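PDB 4ZU2: putative isohexenylglutaconyl-CoA hydratase from Pseudomonas aeruginosa, which probably hydrates isohexenylglutaconyl-CoA in the breakdown of citronellate, as a member of the crotonase (enoyl-CoA hydratase/isomerase) family. Local coordinates for residues 38-43 and 92-97; 50-55 and 101-106; 129-134 and 173-178; 154-159 and 180-185. One frame throughout, in Å; residues are numbered along the deposited sequence.

Contact 1: residues 38-43 and 92-97; sequences ELRAVL and GSLLEE
Arg-40 and Glu-97 meet as a side-on ion pair in which each carboxylate oxygen receives its own donor. Arg-40 NE points at Glu-97 OE1 over 3.1 Å in a nearly straight bond (176°), with the oxygen lying in the guanidinium plane. Arg-40 NH2 donates to the syn lone pair of Glu-97 OE2 at 3.0 Å, along a more bent path. The two flat groups are not coplanar but turned 33° against each other, and the bend of the arginine at its third torsion brings NE and NH2 round to the acid. A water donates both to Arg-40 O and to Glu-97 OE1, so that OE1 is gripped twice. Ser-93 CB covers part of one guanidinium face, 3.4 Å from Arg-40 NH2. The pair bridges helices 33-47 and 81-99 of this crotonase fold, which run in the same general direction, crossing at 29° between the segments with axes 9.8 Å apart. On their inner side the chemistry turns apolar. Leu-94 carries CG roughly opposite its backbone N, which spreads its methyls between two leucines of the other helix: Leu-94 CD2 lies 3.7 Å from Leu-39 CD1, and Leu-94 CD1 lies 3.7 Å from Leu-43 CD1, those two side chains crossing at about a right angle. Met-31 touches both Leu-39 and Leu-94, and Ile-20 and Leu-22 of strand 17-22 lie against Leu-39.

Contact 2: residues 50-55 and 101-106; sequences RSVRAL and APQLLV
Gln-103 points its side chain at residues 50-55 and serves both polar and apolar neighbours there. The bend at its second torsion (chi2 81°) turns the amide so that NE2 donates to Val-52 O at 3.2 Å, with the carbonyl oxygen close to the amide plane. Gln-103 NE2 also bonds to Val-46 O of helix 33-47, so both acceptors are main-chain carbonyls. The aliphatic part is used as well: Gln-103 CB lies 3.8 Å from Leu-55 CG, the two side chains running obliquely past each other. The guanidinium of Arg-50 stands steeply to the amide, the planes 76° apart, with NE2 at its edge, while Pro-102 CB sits over one face of the guanidinium, 3.4 Å from Arg-50 NH2. Arg-50 NH1 is held by Arg-47 O. Further along, the backbones settle into parallel pairing: Leu-55 N donates to Leu-104 O at 2.6 Å, and Leu-55 O takes Val-106 N at 2.6 Å in an almost linear bond (178°). Ala-54 and Leu-104 share one sheet face; Leu-55 and Leu-105 share the other, where Leu-105 CD1 lies 3.8 Å from Leu-55 CB. Strands 54-59 and 104-109, joined through helices 70-76 and 81-99, form a beta-alpha-beta crossover. Helix 190-205 packs on the Ala-54 and Leu-104 face, helix 33-47 contacts Leu-55 on the other, and strands 17-22 and 126-130 flank the pair.

Contact 3: residues 129-134 and 173-178; sequences AAADAQ and DGREAL
Gly-174 presses against the turn at Ala-131, the two CA atoms only 4.1 Å apart, an approach eased by the lack of a side chain on the glycine. Its backbone N is shared between two carbonyls, and both bonds are weak: Gly-174 N lies 3.2 Å from Ala-131 O and 3.4 Å from Ala-133 O. Beside this fork, Asp-173 CA approaches Ala-133 O at 3.2 Å in a CA-H...O contact. A less favourable meeting is that of Ala-131 O with Asp-173 OD2 at 3.1 Å, two acceptors that would be expected to repel mildly. Ala-131 CB adds a van der Waals contact over one guanidinium face of Arg-175, toward its rim, with Arg-175 NH1 at 4.0 Å. Behind these contacts, the Asp-173 side chain caps helix 174-179 at its N-terminus. Its CG is tucked between the backbone N and the carbonyl carbon (chi1 77°), and OD1 accepts from Glu-176 N at 3.2 Å, from well above the carboxylate plane. On the other segment, a type I turn from Ala-130 to Ala-133 presents the two carbonyls, closed by Ala-133 N bonding to Ala-130 O at 2.9 Å. The contact thus ties the outgoing end of strand 126-130 to the start of helix 174-179, next to strand 185-187, which pairs with Ala-129 and Ala-131, while Phe-135 of strand 134-136 lies against Ala-129 and Ala-177.

Contact 4: residues 154-159 and 180-185; sequences VRRIGL and LGLVHF
Arg-156, near the end of helix 149-157, reaches Leu-182 in the loop that leaves helix 174-179 through a Schellman motif at Gly-181. The polar interaction is a side-on, two-nitrogen grip on one atom: Arg-156 NE and Arg-156 NH2 each donate to Leu-182 O at 2.9 Å. The oxygen lies within the guanidinium plane, and both donors approach it from the same face of the carbonyl. With CG anti to the backbone N (chi1 -173°), a bend at the second torsion lays the arginine across Leu-182. Its remaining nitrogen, NH1, bonds to Ser-124 O, so bonds from all three nitrogens, to two main-chain carbonyls, would hold the rotation of the group. Between subunits, His-184 NE2 pairs with Thr-160 O of the third subunit while ND1 accepts from Ala-127 N, and Thr-160 OG1 of that subunit bonds to Arg-156 O, which places the loop at the trimer interface. Apolar contacts are fewer: Leu-182 CD1 touches Arg-156 CG at 3.5 Å, and Ile-157 CG2 lies 3.7 Å from Leu-182 CA. Last comes solvent: one water donates to Ile-157 O and to Leu-180 O, 2.6 Å from each.

Contacts 2 and 4 are buried, whereas contacts 1 and 3 are only partly so, and their chemistry differs. In contact 2 main-chain pairing dominates, in contact 4 an arginine satisfies a loop carbonyl, and the more open contact 1 has a salt bridge; contacts 1 and 4 each include a bridging water. Contact 3 depends on weak bonds and a helix cap. Contacts 1 and 2 meet where Leu-43 CD2 packs 3.7 Å from Leu-55 CD1, and helix 81-99 leads into strand 104-109. Contacts 3 and 4, across the chain's centre from them, share helix 174-179 and its exit: Ala-177 O and Leu-182 N are 2.8 Å apart, probably hydrogen-bonded.

Contact 1: residues 38-43 and 92-97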
loop_
_atom_site.group_PDB
_atom_site.type_symbol
_atom_site.label_atom_id
_atom_site.label_comp_id
_atom_site.label_asym_id
_atom_site.label_seq_id
_atom_site.Cartn_x
_atom_site.Cartn_y
_atom_site.Cartn_z
ATOM N N GLU A 38 6.110 -12.674 28.585
ATOM C CA GLU A 38 5.205 -11.926 29.424
ATOM C C GLU A 38 4.209 -11.143 28.575
ATOM O O GLU A 38 3.065 -10.977 28.973
ATOM C CB GLU A 38 5.965 -11.020 30.435
ATOM C CG GLU A 38 6.731 -11.861 31.497
ATOM C CD GLU A 38 7.541 -11.023 32.501
ATOM O OE1 GLU A 38 7.808 -9.839 32.207
ATOM O OE2 GLU A 38 7.928 -11.559 33.570
ATOM N N LEU A 39 4.653 -10.651 27.425
ATOM C CA LEU A 39 3.795 -9.822 26.600
ATOM C C LEU A 39 2.684 -10.672 26.036
ATOM O O LEU A 39 1.551 -10.215 25.899
ATOM C CB LEU A 39 4.558 -9.234 25.452
ATOM C CG LEU A 39 5.421 -8.053 25.804
ATOM C CD1 LEU A 39 6.482 -7.872 24.694
ATOM C CD2 LEU A 39 4.635 -6.795 25.995
ATOM N N ARG A 40 3.041 -11.921 25.737
ATOM C CA ARG A 40 2.123 -12.865 25.138
ATOM C C ARG A 40 1.097 -13.269 26.159
ATOM O O ARG A 40 -0.085 -13.467 25.829
ATOM C CB ARG A 40 2.875 -14.101 24.605
ATOM C CG ARG A 40 3.680 -13.803 23.373
ATOM C CD ARG A 40 4.328 -15.040 22.803
ATOM N NE ARG A 40 3.337 -15.907 22.177
ATOM C CZ ARG A 40 3.543 -17.190 21.902
ATOM N NH1 ARG A 40 4.681 -17.728 22.211
ATOM N NH2 ARG A 40 2.607 -17.943 21.352
ATOM N N ALA A 41 1.555 -13.396 27.400
ATOM C CA ALA A 41 0.679 -13.795 28.507
ATOM C C ALA A 41 -0.334 -12.728 28.818
ATOM O O ALA A 41 -1.488 -13.035 29.086
ATOM C CB ALA A 41 1.507 -14.109 29.778
ATOM N N VAL A 42 0.113 -11.474 28.826
ATOM C CA VAL A 42 -0.758 -10.331 29.030
ATOM C C VAL A 42 -1.788 -10.191 27.895
ATOM O O VAL A 42 -2.958 -9.938 28.146
ATOM C CB VAL A 42 0.059 -9.014 29.172
ATOM C CG1 VAL A 42 -0.844 -7.799 29.072
ATOM C CG2 VAL A 42 0.816 -8.974 30.493
ATOM N N LEU A 43 -1.360 -10.374 26.649
ATOM C CA LEU A 43 -2.271 -10.219 25.524
ATOM C C LEU A 43 -3.361 -11.286 25.578
ATOM O O LEU A 43 -4.507 -11.010 25.224
ATOM C CB LEU A 43 -1.515 -10.236 24.185
ATOM C CG LEU A 43 -0.641 -8.988 23.902
ATOM C CD1 LEU A 43 0.282 -9.171 22.691
ATOM C CD2 LEU A 43 -1.456 -7.765 23.712
ATOM N N GLY A 92 7.564 -14.277 16.436
ATOM C CA GLY A 92 6.584 -14.090 15.378
ATOM C C GLY A 92 5.167 -14.272 15.913
ATOM O O GLY A 92 4.239 -13.587 15.481
ATOM N N SER A 93 4.999 -15.196 16.850
ATOM C CA SER A 93 3.696 -15.382 17.474
ATOM C C SER A 93 3.308 -14.152 18.275
ATOM O O SER A 93 2.139 -13.799 18.291
ATOM C CB SER A 93 3.665 -16.611 18.367
ATOM O OG SER A 93 3.989 -17.761 17.640
ATOM N N LEU A 94 4.261 -13.478 18.920
ATOM C CA LEU A 94 3.912 -12.232 19.633
ATOM C C LEU A 94 3.342 -11.200 18.657
ATOM O O LEU A 94 2.390 -10.548 18.971
ATOM C CB LEU A 94 5.098 -11.634 20.385
ATOM C CG LEU A 94 5.012 -10.151 20.772
ATOM C CD1 LEU A 94 3.800 -9.838 21.593
ATOM C CD2 LEU A 94 6.242 -9.767 21.583
ATOM N N LEU A 95 3.946 -11.062 17.473
ATOM C CA LEU A 95 3.548 -10.031 16.528
ATOM C C LEU A 95 2.179 -10.372 15.975
ATOM O O LEU A 95 1.352 -9.490 15.735
ATOM C CB LEU A 95 4.572 -9.867 15.377
ATOM C CG LEU A 95 6.018 -9.436 15.683
ATOM C CD1 LEU A 95 6.923 -9.469 14.404
ATOM C CD2 LEU A 95 6.092 -8.070 16.364
ATOM N N GLU A 96 1.925 -11.664 15.830
ATOM C CA GLU A 96 0.656 -12.111 15.284
ATOM C C GLU A 96 -0.466 -11.771 16.234
ATOM O O GLU A 96 -1.526 -11.298 15.803
ATOM C CB GLU A 96 0.632 -13.626 15.053
ATOM C CG GLU A 96 1.396 -14.071 13.858
ATOM C CD GLU A 96 1.213 -15.572 13.564
ATOM O OE1 GLU A 96 0.430 -15.874 12.621
ATOM O OE2 GLU A 96 1.870 -16.421 14.260
ATOM N N GLU A 97 -0.229 -12.049 17.513
ATOM C CA GLU A 97 -1.235 -11.893 18.556
ATOM C C GLU A 97 -1.400 -10.438 19.022
ATOM O O GLU A 97 -2.443 -10.070 19.578
ATOM C CB GLU A 97 -0.938 -12.820 19.724
ATOM C CG GLU A 97 -0.829 -14.336 19.368
ATOM C CD GLU A 97 0.138 -15.145 20.302
ATOM O OE1 GLU A 97 0.628 -14.614 21.304
ATOM O OE2 GLU A 97 0.397 -16.327 20.041
HETATM O O HOH W 1 -0.915 -13.854 23.339
#

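Contact 2: residues 50-55 and 101-106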
loop_
_atom_site.group_PDB
_atom_site.type_symbol
_atom_site.label_atom_id
_atom_site.label_comp_id
_atom_site.label_asym_id
_atom_site.label_seq_id
_atom_site.Cartn_x
_atom_site.Cartn_y
_atom_site.Cartn_z
ATOM N N ARG A 50 -13.675 -7.484 27.128
ATOM C CA ARG A 50 -14.129 -6.266 26.443
ATOM C C ARG A 50 -14.207 -5.066 27.376
ATOM O O ARG A 50 -14.483 -3.948 26.935
ATOM C CB ARG A 50 -15.493 -6.480 25.784
ATOM C CG ARG A 50 -15.501 -7.474 24.616
ATOM C CD ARG A 50 -14.699 -7.018 23.381
ATOM N NE ARG A 50 -14.182 -8.187 22.674
ATOM C CZ ARG A 50 -12.984 -8.725 22.868
ATOM N NH1 ARG A 50 -12.118 -8.180 23.726
ATOM N NH2 ARG A 50 -12.650 -9.817 22.192
ATOM N N SER A 51 -13.968 -5.291 28.668
ATOM C CA SER A 51 -13.734 -4.177 29.557
ATOM C C SER A 51 -12.374 -3.526 29.218
ATOM O O SER A 51 -12.186 -2.331 29.433
ATOM C CB SER A 51 -13.856 -4.613 31.028
ATOM O OG SER A 51 -12.609 -4.970 31.591
ATOM N N VAL A 52 -11.439 -4.287 28.641
ATOM C CA VAL A 52 -10.142 -3.727 28.211
ATOM C C VAL A 52 -10.224 -3.310 26.741
ATOM O O VAL A 52 -10.244 -4.157 25.859
ATOM C CB VAL A 52 -9.018 -4.761 28.416
ATOM C CG1 VAL A 52 -7.665 -4.155 28.078
ATOM C CG2 VAL A 52 -9.014 -5.279 29.858
ATOM N N ARG A 53 -10.304 -2.008 26.487
ATOM C CA ARG A 53 -10.713 -1.466 25.178
ATOM C C ARG A 53 -9.501 -0.902 24.441
ATOM O O ARG A 53 -9.545 -0.700 23.230
ATOM C CB ARG A 53 -11.706 -0.312 25.375
ATOM C CG ARG A 53 -12.991 -0.661 26.115
ATOM C CD ARG A 53 -13.769 0.598 26.532
ATOM N NE ARG A 53 -14.250 1.379 25.388
ATOM C CZ ARG A 53 -14.931 2.526 25.477
ATOM N NH1 ARG A 53 -15.229 3.088 26.660
ATOM N NH2 ARG A 53 -15.315 3.130 24.368
ATOM N N ALA A 54 -8.432 -0.601 25.188
ATOM C CA ALA A 54 -7.205 -0.108 24.580
ATOM C C ALA A 54 -5.924 -0.589 25.307
ATOM O O ALA A 54 -5.931 -0.902 26.495
ATOM C CB ALA A 54 -7.231 1.390 24.460
ATOM N N LEU A 55 -4.849 -0.701 24.538
ATOM C CA LEU A 55 -3.551 -1.020 25.074
ATOM C C LEU A 55 -2.616 0.077 24.617
ATOM O O LEU A 55 -2.671 0.510 23.456
ATOM C CB LEU A 55 -3.042 -2.374 24.593
ATOM C CG LEU A 55 -4.038 -3.528 24.799
ATOM C CD1 LEU A 55 -3.618 -4.770 23.993
ATOM C CD2 LEU A 55 -4.220 -3.858 26.274
ATOM N N ALA A 101 -4.897 -8.379 18.192
ATOM C CA ALA A 101 -5.596 -8.054 19.441
ATOM C C ALA A 101 -6.937 -7.317 19.220
ATOM O O ALA A 101 -6.969 -6.340 18.484
ATOM C CB ALA A 101 -4.695 -7.190 20.358
ATOM N N PRO A 102 -8.028 -7.771 19.890
ATOM C CA PRO A 102 -9.365 -7.147 19.806
ATOM C C PRO A 102 -9.415 -5.668 20.231
ATOM O O PRO A 102 -10.222 -4.877 19.703
ATOM C CB PRO A 102 -10.205 -8.011 20.753
ATOM C CG PRO A 102 -9.518 -9.381 20.690
ATOM C CD PRO A 102 -8.081 -9.067 20.615
ATOM N N GLN A 103 -8.528 -5.328 21.156
ATOM C CA GLN A 103 -8.268 -3.960 21.602
ATOM C C GLN A 103 -7.634 -3.083 20.547
ATOM O O GLN A 103 -6.897 -3.578 19.678
ATOM C CB GLN A 103 -7.224 -3.996 22.754
ATOM C CG GLN A 103 -7.690 -4.586 24.073
ATOM C CD GLN A 103 -7.666 -6.087 24.112
ATOM O OE1 GLN A 103 -6.901 -6.739 23.390
ATOM N NE2 GLN A 103 -8.514 -6.656 24.973
ATOM N N LEU A 104 -7.853 -1.773 20.688
ATOM C CA LEU A 104 -6.991 -0.766 20.060
ATOM C C LEU A 104 -5.586 -0.803 20.746
ATOM O O LEU A 104 -5.482 -0.770 21.966
ATOM C CB LEU A 104 -7.598 0.629 20.202
ATOM C CG LEU A 104 -6.977 1.741 19.359
ATOM C CD1 LEU A 104 -7.481 1.723 17.930
ATOM C CD2 LEU A 104 -7.219 3.146 19.980
ATOM N N LEU A 105 -4.529 -0.899 19.942
ATOM C CA LEU A 105 -3.170 -0.985 20.430
ATOM C C LEU A 105 -2.504 0.294 19.996
ATOM O O LEU A 105 -2.369 0.550 18.795
ATOM C CB LEU A 105 -2.445 -2.178 19.832
ATOM C CG LEU A 105 -0.941 -2.275 20.155
ATOM C CD1 LEU A 105 -0.637 -2.353 21.672
ATOM C CD2 LEU A 105 -0.312 -3.473 19.479
ATOM N N VAL A 106 -2.136 1.115 20.968
ATOM C CA VAL A 106 -1.456 2.371 20.673
ATOM C C VAL A 106 0.018 2.230 21.042
ATOM O O VAL A 106 0.327 1.835 22.156
ATOM C CB VAL A 106 -2.078 3.561 21.451
ATOM C CG1 VAL A 106 -1.439 4.898 21.015
ATOM C CG2 VAL A 106 -3.576 3.571 21.259
#

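Contact 3: residues 129-134 and 173-178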
loop_
_atom_site.group_PDB
_atom_site.type_symbol
_atom_site.label_atom_id
_atom_site.label_comp_id
_atom_site.label_asym_id
_atom_site.label_seq_id
_atom_site.Cartn_x
_atom_site.Cartn_y
_atom_site.Cartn_z
ATOM N N ALA A 129 5.080 8.830 17.513
ATOM C CA ALA A 129 6.532 8.827 17.741
ATOM C C ALA A 129 7.046 10.196 18.146
ATOM O O ALA A 129 6.475 11.235 17.772
ATOM C CB ALA A 129 7.259 8.373 16.512
ATOM N N ALA A 130 8.127 10.176 18.925
ATOM C CA ALA A 130 8.934 11.363 19.198
ATOM C C ALA A 130 9.763 11.674 17.949
ATOM O O ALA A 130 10.333 10.769 17.357
ATOM C CB ALA A 130 9.838 11.067 20.348
ATOM N N ALA A 131 9.836 12.937 17.537
ATOM C CA ALA A 131 10.600 13.309 16.344
ATOM C C ALA A 131 12.034 12.838 16.373
ATOM O O ALA A 131 12.628 12.635 15.318
ATOM C CB ALA A 131 10.596 14.843 16.157
ATOM N N ASP A 132 12.614 12.723 17.563
ATOM C CA ASP A 132 14.011 12.315 17.678
ATOM C C ASP A 132 14.154 10.785 17.902
ATOM O O ASP A 132 15.220 10.295 18.285
ATOM C CB ASP A 132 14.709 13.122 18.794
ATOM C CG ASP A 132 14.010 12.986 20.149
ATOM O OD1 ASP A 132 13.073 12.164 20.236
ATOM O OD2 ASP A 132 14.390 13.690 21.127
ATOM N N ALA A 133 13.075 10.037 17.688
ATOM C CA ALA A 133 13.135 8.583 17.766
ATOM C C ALA A 133 14.021 8.114 16.632
ATOM O O ALA A 133 14.071 8.777 15.608
ATOM C CB ALA A 133 11.740 7.981 17.686
ATOM N N GLN A 134 14.782 7.029 16.830
ATOM C CA GLN A 134 15.555 6.447 15.735
ATOM C C GLN A 134 15.129 4.993 15.434
ATOM O O GLN A 134 15.260 4.062 16.257
ATOM C CB GLN A 134 17.076 6.593 15.918
ATOM C CG GLN A 134 17.756 7.986 15.493
ATOM C CD GLN A 134 17.311 8.617 14.134
ATOM O OE1 GLN A 134 16.141 8.905 13.944
ATOM N NE2 GLN A 134 18.266 8.889 13.227
ATOM N N ASP A 173 14.433 9.090 11.386
ATOM C CA ASP A 173 13.779 9.616 12.559
ATOM C C ASP A 173 12.296 9.624 12.461
ATOM O O ASP A 173 11.719 9.202 11.447
ATOM C CB ASP A 173 14.292 11.026 12.874
ATOM C CG ASP A 173 13.699 12.104 11.959
ATOM O OD1 ASP A 173 13.412 11.857 10.759
ATOM O OD2 ASP A 173 13.534 13.228 12.463
ATOM N N GLY A 174 11.681 10.098 13.551
ATOM C CA GLY A 174 10.255 10.230 13.634
ATOM C C GLY A 174 9.566 10.962 12.484
ATOM O O GLY A 174 8.479 10.565 12.064
ATOM N N ARG A 175 10.148 12.054 12.003
ATOM C CA ARG A 175 9.455 12.880 11.021
ATOM C C ARG A 175 9.415 12.037 9.752
ATOM O O ARG A 175 8.419 11.996 9.073
ATOM C CB ARG A 175 10.151 14.238 10.758
ATOM C CG ARG A 175 10.361 15.208 11.971
ATOM C CD ARG A 175 9.087 16.005 12.406
ATOM N NE ARG A 175 9.418 17.299 13.022
ATOM C CZ ARG A 175 8.795 17.871 14.067
ATOM N NH1 ARG A 175 7.772 17.304 14.687
ATOM N NH2 ARG A 175 9.246 19.046 14.518
ATOM N N GLU A 176 10.508 11.342 9.474
ATOM C CA GLU A 176 10.574 10.421 8.364
ATOM C C GLU A 176 9.594 9.257 8.529
ATOM O O GLU A 176 9.111 8.719 7.522
ATOM C CB GLU A 176 11.993 9.880 8.218
ATOM C CG GLU A 176 12.123 8.726 7.243
ATOM C CD GLU A 176 12.909 9.033 6.019
ATOM O OE1 GLU A 176 12.283 9.390 5.007
ATOM O OE2 GLU A 176 14.140 8.885 6.042
ATOM N N ALA A 177 9.287 8.865 9.767
ATOM C CA ALA A 177 8.493 7.656 9.962
ATOM C C ALA A 177 7.031 7.954 9.750
ATOM O O ALA A 177 6.269 7.078 9.399
ATOM C CB ALA A 177 8.714 7.052 11.301
ATOM N N LEU A 178 6.661 9.207 9.983
ATOM C CA LEU A 178 5.369 9.744 9.611
ATOM C C LEU A 178 5.230 9.855 8.088
ATOM O O LEU A 178 4.175 9.565 7.512
ATOM C CB LEU A 178 5.232 11.120 10.254
ATOM C CG LEU A 178 3.868 11.788 10.420
ATOM C CD1 LEU A 178 3.797 12.999 9.522
ATOM C CD2 LEU A 178 2.718 10.825 10.171
#

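Contact 4: residues 154-159 and 180-185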
loop_
_atom_site.group_PDB
_atom_site.type_symbol
_atom_site.label_atom_id
_atom_site.label_comp_id
_atom_site.label_asym_id
_atom_site.label_seq_id
_atom_site.Cartn_x
_atom_site.Cartn_y
_atom_site.Cartn_z
ATOM N N VAL A 154 6.085 -5.005 5.347
ATOM C CA VAL A 154 5.504 -4.862 4.007
ATOM C C VAL A 154 4.022 -4.481 4.170
ATOM O O VAL A 154 3.536 -3.567 3.522
ATOM C CB VAL A 154 5.643 -6.171 3.206
ATOM C CG1 VAL A 154 4.909 -6.074 1.858
ATOM C CG2 VAL A 154 7.103 -6.525 3.061
ATOM N N ARG A 155 3.324 -5.132 5.102
ATOM C CA ARG A 155 1.944 -4.741 5.420
ATOM C C ARG A 155 1.889 -3.295 5.948
ATOM O O ARG A 155 0.949 -2.563 5.661
ATOM C CB ARG A 155 1.314 -5.723 6.414
ATOM C CG ARG A 155 0.779 -6.962 5.729
ATOM C CD ARG A 155 0.686 -8.205 6.586
ATOM N NE ARG A 155 0.866 -9.344 5.677
ATOM C CZ ARG A 155 0.069 -10.393 5.586
ATOM N NH1 ARG A 155 -0.981 -10.531 6.396
ATOM N NH2 ARG A 155 0.333 -11.329 4.681
ATOM N N ARG A 156 2.924 -2.873 6.662
ATOM C CA ARG A 156 2.897 -1.603 7.353
ATOM C C ARG A 156 2.984 -0.407 6.382
ATOM O O ARG A 156 2.116 0.447 6.386
ATOM C CB ARG A 156 4.013 -1.519 8.393
ATOM C CG ARG A 156 3.911 -0.256 9.251
ATOM C CD ARG A 156 2.712 -0.304 10.138
ATOM N NE ARG A 156 2.706 0.761 11.122
ATOM C CZ ARG A 156 1.885 0.809 12.154
ATOM N NH1 ARG A 156 0.987 -0.140 12.324
ATOM N NH2 ARG A 156 1.927 1.832 12.990
ATOM N N ILE A 157 3.983 -0.419 5.515
ATOM C CA ILE A 157 4.345 0.721 4.689
ATOM C C ILE A 157 4.469 0.379 3.205
ATOM O O ILE A 157 4.750 1.261 2.400
ATOM C CB ILE A 157 5.724 1.295 5.161
ATOM C CG1 ILE A 157 6.828 0.263 4.980
ATOM C CG2 ILE A 157 5.673 1.734 6.613
ATOM C CD1 ILE A 157 8.183 0.726 5.492
ATOM N N GLY A 158 4.326 -0.906 2.863
ATOM C CA GLY A 158 4.397 -1.382 1.493
ATOM C C GLY A 158 5.765 -1.917 1.088
ATOM O O GLY A 158 6.787 -1.528 1.654
ATOM N N LEU A 159 5.788 -2.821 0.101
ATOM C CA LEU A 159 7.036 -3.391 -0.388
ATOM C C LEU A 159 8.084 -2.321 -0.740
ATOM O O LEU A 159 9.296 -2.507 -0.542
ATOM C CB LEU A 159 6.768 -4.248 -1.607
ATOM C CG LEU A 159 7.982 -4.897 -2.284
ATOM C CD1 LEU A 159 8.591 -6.005 -1.393
ATOM C CD2 LEU A 159 7.585 -5.500 -3.615
ATOM N N LEU A 180 6.727 8.131 5.702
ATOM C CA LEU A 180 6.712 6.780 5.104
ATOM C C LEU A 180 5.490 5.973 5.501
ATOM O O LEU A 180 5.318 4.853 5.033
ATOM C CB LEU A 180 7.981 5.985 5.504
ATOM C CG LEU A 180 9.334 6.489 5.027
ATOM C CD1 LEU A 180 10.521 5.759 5.678
ATOM C CD2 LEU A 180 9.422 6.349 3.556
ATOM N N GLY A 181 4.639 6.526 6.362
ATOM C CA GLY A 181 3.426 5.838 6.783
ATOM C C GLY A 181 3.662 4.783 7.860
ATOM O O GLY A 181 2.826 3.889 8.099
ATOM N N LEU A 182 4.797 4.890 8.541
ATOM C CA LEU A 182 5.184 3.885 9.535
ATOM C C LEU A 182 4.474 4.145 10.845
ATOM O O LEU A 182 4.089 3.226 11.589
ATOM C CB LEU A 182 6.707 3.923 9.744
ATOM C CG LEU A 182 7.229 2.916 10.761
ATOM C CD1 LEU A 182 6.584 1.548 10.586
ATOM C CD2 LEU A 182 8.765 2.792 10.631
ATOM N N VAL A 183 4.321 5.430 11.140
ATOM C CA VAL A 183 3.583 5.871 12.315
ATOM C C VAL A 183 2.549 6.908 11.850
ATOM O O VAL A 183 2.636 7.437 10.717
ATOM C CB VAL A 183 4.549 6.462 13.373
ATOM C CG1 VAL A 183 5.648 5.436 13.733
ATOM C CG2 VAL A 183 5.169 7.804 12.870
ATOM N N HIS A 184 1.575 7.178 12.714
ATOM C CA HIS A 184 0.421 8.021 12.389
ATOM C C HIS A 184 0.567 9.479 12.836
ATOM O O HIS A 184 -0.079 10.342 12.277
ATOM C CB HIS A 184 -0.829 7.448 13.051
ATOM C CG HIS A 184 -1.228 6.089 12.558
ATOM N ND1 HIS A 184 -0.848 4.933 13.192
ATOM C CD2 HIS A 184 -2.002 5.715 11.507
ATOM C CE1 HIS A 184 -1.356 3.894 12.546
ATOM N NE2 HIS A 184 -2.066 4.342 11.530
ATOM N N PHE A 185 1.379 9.732 13.866
ATOM C CA PHE A 185 1.675 11.074 14.352
ATOM C C PHE A 185 3.154 11.188 14.784
ATOM O O PHE A 185 3.726 10.248 15.371
ATOM C CB PHE A 185 0.837 11.376 15.603
ATOM C CG PHE A 185 -0.658 11.148 15.436
ATOM C CD1 PHE A 185 -1.443 12.048 14.711
ATOM C CD2 PHE A 185 -1.280 10.068 16.043
ATOM C CE1 PHE A 185 -2.818 11.844 14.575
ATOM C CE2 PHE A 185 -2.635 9.865 15.916
ATOM C CZ PHE A 185 -3.411 10.753 15.179
HETATM O O HOH W 2 4.808 3.848 2.666
#